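Local atomic coordinates of 2-pyrone-4,6-dicarboxylic acid hydrolase, putative (PDB entry 2FFI), a protein that probably hydrolyses 2-pyrone-4,6-dicarboxylate, acting as a lactonase of the amidohydrolase family built on a TIM barrel. Residues A19-R24 and S235-T240; H139-R144 and V164-G169. One frame throughout, in Å; residues are numbered along the deposited sequence.

Interaction 1: residues A19-R24 and S235-T240. With PO4 (phosphate ion), chain C.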
loop_
_atom_site.group_PDB
_atom_site.type_symbol
_atom_site.label_atom_id
_atom_site.label_comp_id
_atom_site.label_asym_id
_atom_site.label_seq_id
_atom_site.Cartn_x
_atom_site.Cartn_y
_atom_site.Cartn_z
ATOM N N ALA A 19 5.516 2.281 -0.679
ATOM C CA ALA A 19 6.603 3.223 -0.442
ATOM C C ALA A 19 6.473 4.371 -1.459
ATOM O O ALA A 19 5.891 4.190 -2.526
ATOM C CB ALA A 19 7.944 2.513 -0.595
ATOM N N HIS A 20 7.025 5.536 -1.139
ATOM C CA HIS A 20 6.938 6.690 -2.022
ATOM C C HIS A 20 8.304 7.273 -2.377
ATOM O O HIS A 20 9.244 7.163 -1.598
ATOM C CB HIS A 20 6.108 7.792 -1.347
ATOM C CG HIS A 20 4.774 7.336 -0.864
ATOM N ND1 HIS A 20 3.781 6.919 -1.726
ATOM C CD2 HIS A 20 4.284 7.165 0.386
ATOM C CE1 HIS A 20 2.745 6.501 -1.026
ATOM N NE2 HIS A 20 3.025 6.638 0.259
ATOM N N VAL A 21 8.405 7.886 -3.553
ATOM C CA VAL A 21 9.633 8.549 -3.971
ATOM C C VAL A 21 9.218 9.832 -4.685
ATOM O O VAL A 21 8.175 9.876 -5.331
ATOM C CB VAL A 21 10.545 7.657 -4.917
ATOM C CG1 VAL A 21 10.977 6.401 -4.191
ATOM C CG2 VAL A 21 9.829 7.319 -6.237
ATOM N N PHE A 22 10.016 10.885 -4.532
ATOM C CA PHE A 22 9.740 12.174 -5.173
ATOM C C PHE A 22 10.929 13.083 -4.943
ATOM O O PHE A 22 11.519 13.044 -3.884
ATOM C CB PHE A 22 8.433 12.791 -4.624
ATOM C CG PHE A 22 8.299 12.723 -3.125
ATOM C CD1 PHE A 22 8.879 13.690 -2.312
ATOM C CD2 PHE A 22 7.569 11.700 -2.531
ATOM C CE1 PHE A 22 8.729 13.645 -0.933
ATOM C CE2 PHE A 22 7.415 11.644 -1.149
ATOM C CZ PHE A 22 7.998 12.625 -0.350
ATOM N N SER A 23 11.286 13.881 -5.945
ATOM C CA SER A 23 12.436 14.773 -5.845
ATOM C C SER A 23 12.087 16.187 -5.377
ATOM O O SER A 23 11.130 16.792 -5.856
ATOM C CB SER A 23 13.151 14.842 -7.194
ATOM O OG SER A 23 14.326 15.625 -7.105
ATOM N N ARG A 24 12.874 16.701 -4.433
ATOM C CA ARG A 24 12.676 18.041 -3.881
ATOM C C ARG A 24 12.891 19.089 -4.973
ATOM O O ARG A 24 12.242 20.142 -4.983
ATOM C CB ARG A 24 13.643 18.260 -2.702
ATOM C CG ARG A 24 13.719 19.680 -2.143
ATOM C CD ARG A 24 14.620 19.729 -0.902
ATOM N NE ARG A 24 15.091 21.077 -0.576
ATOM C CZ ARG A 24 14.308 22.108 -0.264
ATOM N NH1 ARG A 24 12.992 21.960 -0.231
ATOM N NH2 ARG A 24 14.844 23.293 0.014
ATOM N N SER A 235 6.867 -0.603 4.322
ATOM C CA SER A 235 7.677 0.275 5.144
ATOM C C SER A 235 6.979 1.633 5.233
ATOM O O SER A 235 7.032 2.316 6.263
ATOM C CB SER A 235 9.068 0.449 4.535
ATOM O OG SER A 235 8.998 1.011 3.232
ATOM N N ASP A 236 6.333 2.023 4.140
ATOM C CA ASP A 236 5.621 3.293 4.070
ATOM C C ASP A 236 6.576 4.473 4.004
ATOM O O ASP A 236 6.193 5.614 4.259
ATOM C CB ASP A 236 4.697 3.467 5.272
ATOM C CG ASP A 236 3.689 4.560 5.056
ATOM O OD1 ASP A 236 3.160 5.099 6.046
ATOM O OD2 ASP A 236 3.420 4.866 3.876
ATOM N N TRP A 237 7.827 4.175 3.678
ATOM C CA TRP A 237 8.882 5.174 3.571
ATOM C C TRP A 237 8.446 6.205 2.524
ATOM O O TRP A 237 7.731 5.868 1.582
ATOM C CB TRP A 237 10.170 4.477 3.119
ATOM C CG TRP A 237 11.372 5.369 3.055
ATOM C CD1 TRP A 237 12.231 5.650 4.075
ATOM C CD2 TRP A 237 11.856 6.079 1.915
ATOM N NE1 TRP A 237 13.215 6.483 3.645
ATOM C CE2 TRP A 237 13.014 6.770 2.323
ATOM C CE3 TRP A 237 11.419 6.207 0.591
ATOM C CZ2 TRP A 237 13.759 7.579 1.448
ATOM C CZ3 TRP A 237 12.156 7.012 -0.284
ATOM C CH2 TRP A 237 13.314 7.691 0.155
ATOM N N PRO A 238 8.878 7.469 2.662
ATOM C CA PRO A 238 9.751 7.984 3.715
ATOM C C PRO A 238 9.004 8.301 5.011
ATOM O O PRO A 238 9.507 9.037 5.862
ATOM C CB PRO A 238 10.340 9.214 3.068
ATOM C CG PRO A 238 9.178 9.744 2.315
ATOM C CD PRO A 238 8.584 8.523 1.671
ATOM N N HIS A 239 7.815 7.720 5.153
ATOM C CA HIS A 239 6.973 7.934 6.324
ATOM C C HIS A 239 6.602 9.418 6.383
ATOM O O HIS A 239 7.195 10.178 7.142
ATOM C CB HIS A 239 7.722 7.528 7.603
ATOM C CG HIS A 239 8.571 6.307 7.446
ATOM N ND1 HIS A 239 9.889 6.365 7.044
ATOM C CD2 HIS A 239 8.280 4.990 7.582
ATOM C CE1 HIS A 239 10.370 5.140 6.936
ATOM N NE2 HIS A 239 9.414 4.288 7.256
ATOM N N THR A 240 5.626 9.831 5.577
ATOM C CA THR A 240 5.210 11.236 5.556
ATOM C C THR A 240 4.419 11.616 6.811
ATOM O O THR A 240 3.608 10.830 7.297
ATOM C CB THR A 240 4.386 11.587 4.262
ATOM O OG1 THR A 240 3.429 10.558 4.016
ATOM C CG2 THR A 240 5.308 11.733 3.037
HETATM P P PO4 C . 0.680 6.950 2.711
HETATM O O1 PO4 C . 0.456 6.778 1.254
HETATM O O2 PO4 C . -0.324 7.893 3.266
HETATM O O3 PO4 C . 0.542 5.640 3.390
HETATM O O4 PO4 C . 2.042 7.494 2.934
#
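H20 and W237 make the one backbone hydrogen bond between A19-R24 and S235-T240: H20 N donates to W237 O at 2.8 Å, with 157° at the hydrogen and the donor tilted 20° from the carbonyl plane. The same oxygen takes a CA-H...O contact from A19 CA at 3.5 Å, so one carbonyl receives two neighbouring residues.

Apolar contacts follow along the chain. V21 CG1 meets the edge of the indole at W237 CZ3 (4.1 Å), the two side chains crossing at about a right angle. F22 reaches across with CZ to touch P238 CG at 4.1 Å; P238, which follows a cis peptide bond, also lays its CB over one face of the W237 ring.

H20 grips the phosphate, probably a crystallisation ion. With CG beside the backbone N (chi1 -53°), its ring presents NE2 to PO4 O1 at 2.8 Å and to O4 at 3.0 Å, both weak, bent hydrogen bonds. Its ND1 is held by V60 O, which fixes the turn of the ring. D236 OD2 merely lies 3.0 Å from PO4 O3, while its OD1 is salt-bridged to R203.

H20, with H18, and D236 recall the His-X-His motif and aspartate as in amidohydrolases. Chemically, the two facing oxygens would probably repel unless a proton lies between them, and R203 is likely to offset the aspartate's charge.

Interaction 2: residues H139-R144 and V164-G169. With PO4 (phosphate ion), chain C.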
loop_
_atom_site.group_PDB
_atom_site.type_symbol
_atom_site.label_atom_id
_atom_site.label_comp_id
_atom_site.label_asym_id
_atom_site.label_seq_id
_atom_site.Cartn_x
_atom_site.Cartn_y
_atom_site.Cartn_z
ATOM N N HIS A 139 -5.078 -4.451 -9.235
ATOM C CA HIS A 139 -5.854 -4.439 -8.007
ATOM C C HIS A 139 -6.140 -2.998 -7.619
ATOM O O HIS A 139 -5.557 -2.072 -8.190
ATOM C CB HIS A 139 -5.110 -5.150 -6.874
ATOM C CG HIS A 139 -3.773 -4.556 -6.551
ATOM N ND1 HIS A 139 -2.654 -4.765 -7.325
ATOM C CD2 HIS A 139 -3.377 -3.769 -5.524
ATOM C CE1 HIS A 139 -1.623 -4.135 -6.785
ATOM N NE2 HIS A 139 -2.036 -3.523 -5.692
ATOM N N VAL A 140 -7.047 -2.816 -6.664
ATOM C CA VAL A 140 -7.418 -1.485 -6.190
ATOM C C VAL A 140 -7.024 -1.314 -4.729
ATOM O O VAL A 140 -7.473 -2.065 -3.855
ATOM C CB VAL A 140 -8.942 -1.227 -6.344
ATOM C CG1 VAL A 140 -9.726 -2.444 -5.907
ATOM C CG2 VAL A 140 -9.359 -0.013 -5.506
ATOM N N GLU A 141 -6.174 -0.318 -4.478
ATOM C CA GLU A 141 -5.689 -0.031 -3.127
ATOM C C GLU A 141 -6.567 0.965 -2.396
ATOM O O GLU A 141 -6.903 2.019 -2.931
ATOM C CB GLU A 141 -4.265 0.514 -3.178
ATOM C CG GLU A 141 -3.372 -0.023 -2.087
ATOM C CD GLU A 141 -2.076 0.742 -1.991
ATOM O OE1 GLU A 141 -1.569 1.177 -3.046
ATOM O OE2 GLU A 141 -1.549 0.902 -0.871
ATOM N N LEU A 142 -6.923 0.627 -1.166
ATOM C CA LEU A 142 -7.757 1.494 -0.351
ATOM C C LEU A 142 -6.972 2.086 0.816
ATOM O O LEU A 142 -6.037 1.477 1.330
ATOM C CB LEU A 142 -8.964 0.721 0.183
ATOM C CG LEU A 142 -10.285 0.806 -0.585
ATOM C CD1 LEU A 142 -10.070 1.320 -1.988
ATOM C CD2 LEU A 142 -10.938 -0.560 -0.585
ATOM N N HIS A 143 -7.356 3.291 1.213
ATOM C CA HIS A 143 -6.718 3.971 2.314
ATOM C C HIS A 143 -7.734 4.908 2.965
ATOM O O HIS A 143 -7.971 6.005 2.471
ATOM C CB HIS A 143 -5.524 4.755 1.794
ATOM C CG HIS A 143 -4.778 5.484 2.865
ATOM N ND1 HIS A 143 -4.769 5.072 4.180
ATOM C CD2 HIS A 143 -4.004 6.595 2.815
ATOM C CE1 HIS A 143 -4.022 5.897 4.898
ATOM N NE2 HIS A 143 -3.548 6.829 4.089
ATOM N N ARG A 144 -8.350 4.464 4.058
ATOM C CA ARG A 144 -9.336 5.287 4.751
ATOM C C ARG A 144 -9.665 4.700 6.122
ATOM O O ARG A 144 -9.294 3.563 6.400
ATOM C CB ARG A 144 -10.605 5.408 3.906
ATOM C CG ARG A 144 -11.374 6.699 4.156
ATOM C CD ARG A 144 -12.571 6.822 3.233
ATOM N NE ARG A 144 -12.982 8.217 3.043
ATOM C CZ ARG A 144 -13.502 8.984 3.993
ATOM N NH1 ARG A 144 -13.686 8.505 5.219
ATOM N NH2 ARG A 144 -13.839 10.233 3.710
ATOM N N VAL A 164 -6.787 -4.292 -2.008
ATOM C CA VAL A 164 -5.709 -4.129 -1.044
ATOM C C VAL A 164 -6.016 -3.008 -0.054
ATOM O O VAL A 164 -6.162 -1.855 -0.463
ATOM C CB VAL A 164 -4.385 -3.777 -1.746
ATOM C CG1 VAL A 164 -3.291 -3.591 -0.705
ATOM C CG2 VAL A 164 -3.999 -4.867 -2.727
ATOM N N ILE A 165 -6.083 -3.351 1.236
ATOM C CA ILE A 165 -6.372 -2.395 2.306
ATOM C C ILE A 165 -5.090 -1.901 2.976
ATOM O O ILE A 165 -4.279 -2.705 3.426
ATOM C CB ILE A 165 -7.297 -3.041 3.366
ATOM C CG1 ILE A 165 -8.609 -3.445 2.715
ATOM C CG2 ILE A 165 -7.644 -2.055 4.465
ATOM C CD1 ILE A 165 -9.493 -4.217 3.625
ATOM N N ASP A 166 -4.921 -0.577 3.048
ATOM C CA ASP A 166 -3.723 0.038 3.631
ATOM C C ASP A 166 -3.688 0.170 5.147
ATOM O O ASP A 166 -4.696 0.465 5.783
ATOM C CB ASP A 166 -3.505 1.435 3.052
ATOM C CG ASP A 166 -3.131 1.418 1.584
ATOM O OD1 ASP A 166 -2.944 2.524 1.027
ATOM O OD2 ASP A 166 -3.022 0.321 0.984
ATOM N N HIS A 167 -2.499 -0.034 5.706
ATOM C CA HIS A 167 -2.244 0.080 7.135
ATOM C C HIS A 167 -3.286 -0.529 8.046
ATOM O O HIS A 167 -3.999 0.188 8.733
ATOM C CB HIS A 167 -2.080 1.545 7.523
ATOM C CG HIS A 167 -1.234 2.330 6.575
ATOM N ND1 HIS A 167 -0.100 1.815 5.994
ATOM C CD2 HIS A 167 -1.350 3.599 6.118
ATOM C CE1 HIS A 167 0.449 2.732 5.216
ATOM N NE2 HIS A 167 -0.290 3.823 5.275
ATOM N N PHE A 168 -3.378 -1.847 8.062
ATOM C CA PHE A 168 -4.325 -2.519 8.950
ATOM C C PHE A 168 -5.758 -2.040 8.760
ATOM O O PHE A 168 -6.665 -2.435 9.499
ATOM C CB PHE A 168 -3.921 -2.271 10.399
ATOM C CG PHE A 168 -2.595 -2.865 10.774
ATOM C CD1 PHE A 168 -2.515 -4.168 11.250
ATOM C CD2 PHE A 168 -1.429 -2.104 10.709
ATOM C CE1 PHE A 168 -1.308 -4.697 11.661
ATOM C CE2 PHE A 168 -0.211 -2.633 11.121
ATOM C CZ PHE A 168 -0.152 -3.932 11.603
ATOM N N GLY A 169 -5.973 -1.200 7.764
ATOM C CA GLY A 169 -7.309 -0.696 7.556
ATOM C C GLY A 169 -7.440 0.641 8.252
ATOM O O GLY A 169 -8.534 1.200 8.342
HETATM P P PO4 C . 0.680 6.950 2.711
HETATM O O1 PO4 C . 0.456 6.778 1.254
HETATM O O2 PO4 C . -0.324 7.893 3.266
HETATM O O3 PO4 C . 0.542 5.640 3.390
HETATM O O4 PO4 C . 2.042 7.494 2.934
#
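E141 meets V164 and D166 along its whole length. CB lies 4.1 Å from V164 O; CG packs on the methyl V164 CG1 at 3.8 Å. Beyond CG the chain runs extended (chi2 -168°), which carries CD up to D166 and sets OE2 against the D166 carboxylate, the two groups crossing with planes 60° apart. The modelled gap between these acids is too short to be trusted at this resolution, but both have cationic partners: OE2 is salt-bridged to K197, and D166 OD1 to R110. With an alanine here in place of E141, K197 would probably lose this carboxylate mate and a gap would open beside V164 CG1.

The backbones run parallel, E141 beside V164 and L142 beside I165. V164 N donates to V140 O (3.0 Å), L142 N to V164 O (2.7 Å) and D166 N to L142 O (2.9 Å); the last of these carries the pairing one residue past the end of strand 163-165. There H167 turns an edge toward the face of H143 in an offset edge-to-face pair, planes at 84°, and its NE2 donates to PO4 O3 at 2.7 Å in the plane of the ring.

This is a parallel beta-alpha-beta unit of the barrel: helix 149-156 covers L142 on the outer side, strand 194-199 lies against V164 and D166, and strand 108-110 pairs with 139-142 along its other edge.

From the N terminus, the chain leaves strand 15-16 into loop 19-24 and returns to it only 211 residues later, at 235-240 beyond strand 231-234; interaction 1 thus closes the wider of the two loops, bringing the loops after strand 15-16 and strand 231-234 together. Interaction 2 falls wholly within that span and does not cross it: it closes a short loop of 19 residues, through helix 149-156, between adjacent parallel strands. Their centres are about 17 Å apart, yet the two contacts touch where D236 OD1 packs against H167 CE1 at 3.7 Å. Both also reach one phosphate, with R110 completing its bonds, so strand-end loops from different parts of the barrel meet at a common pocket.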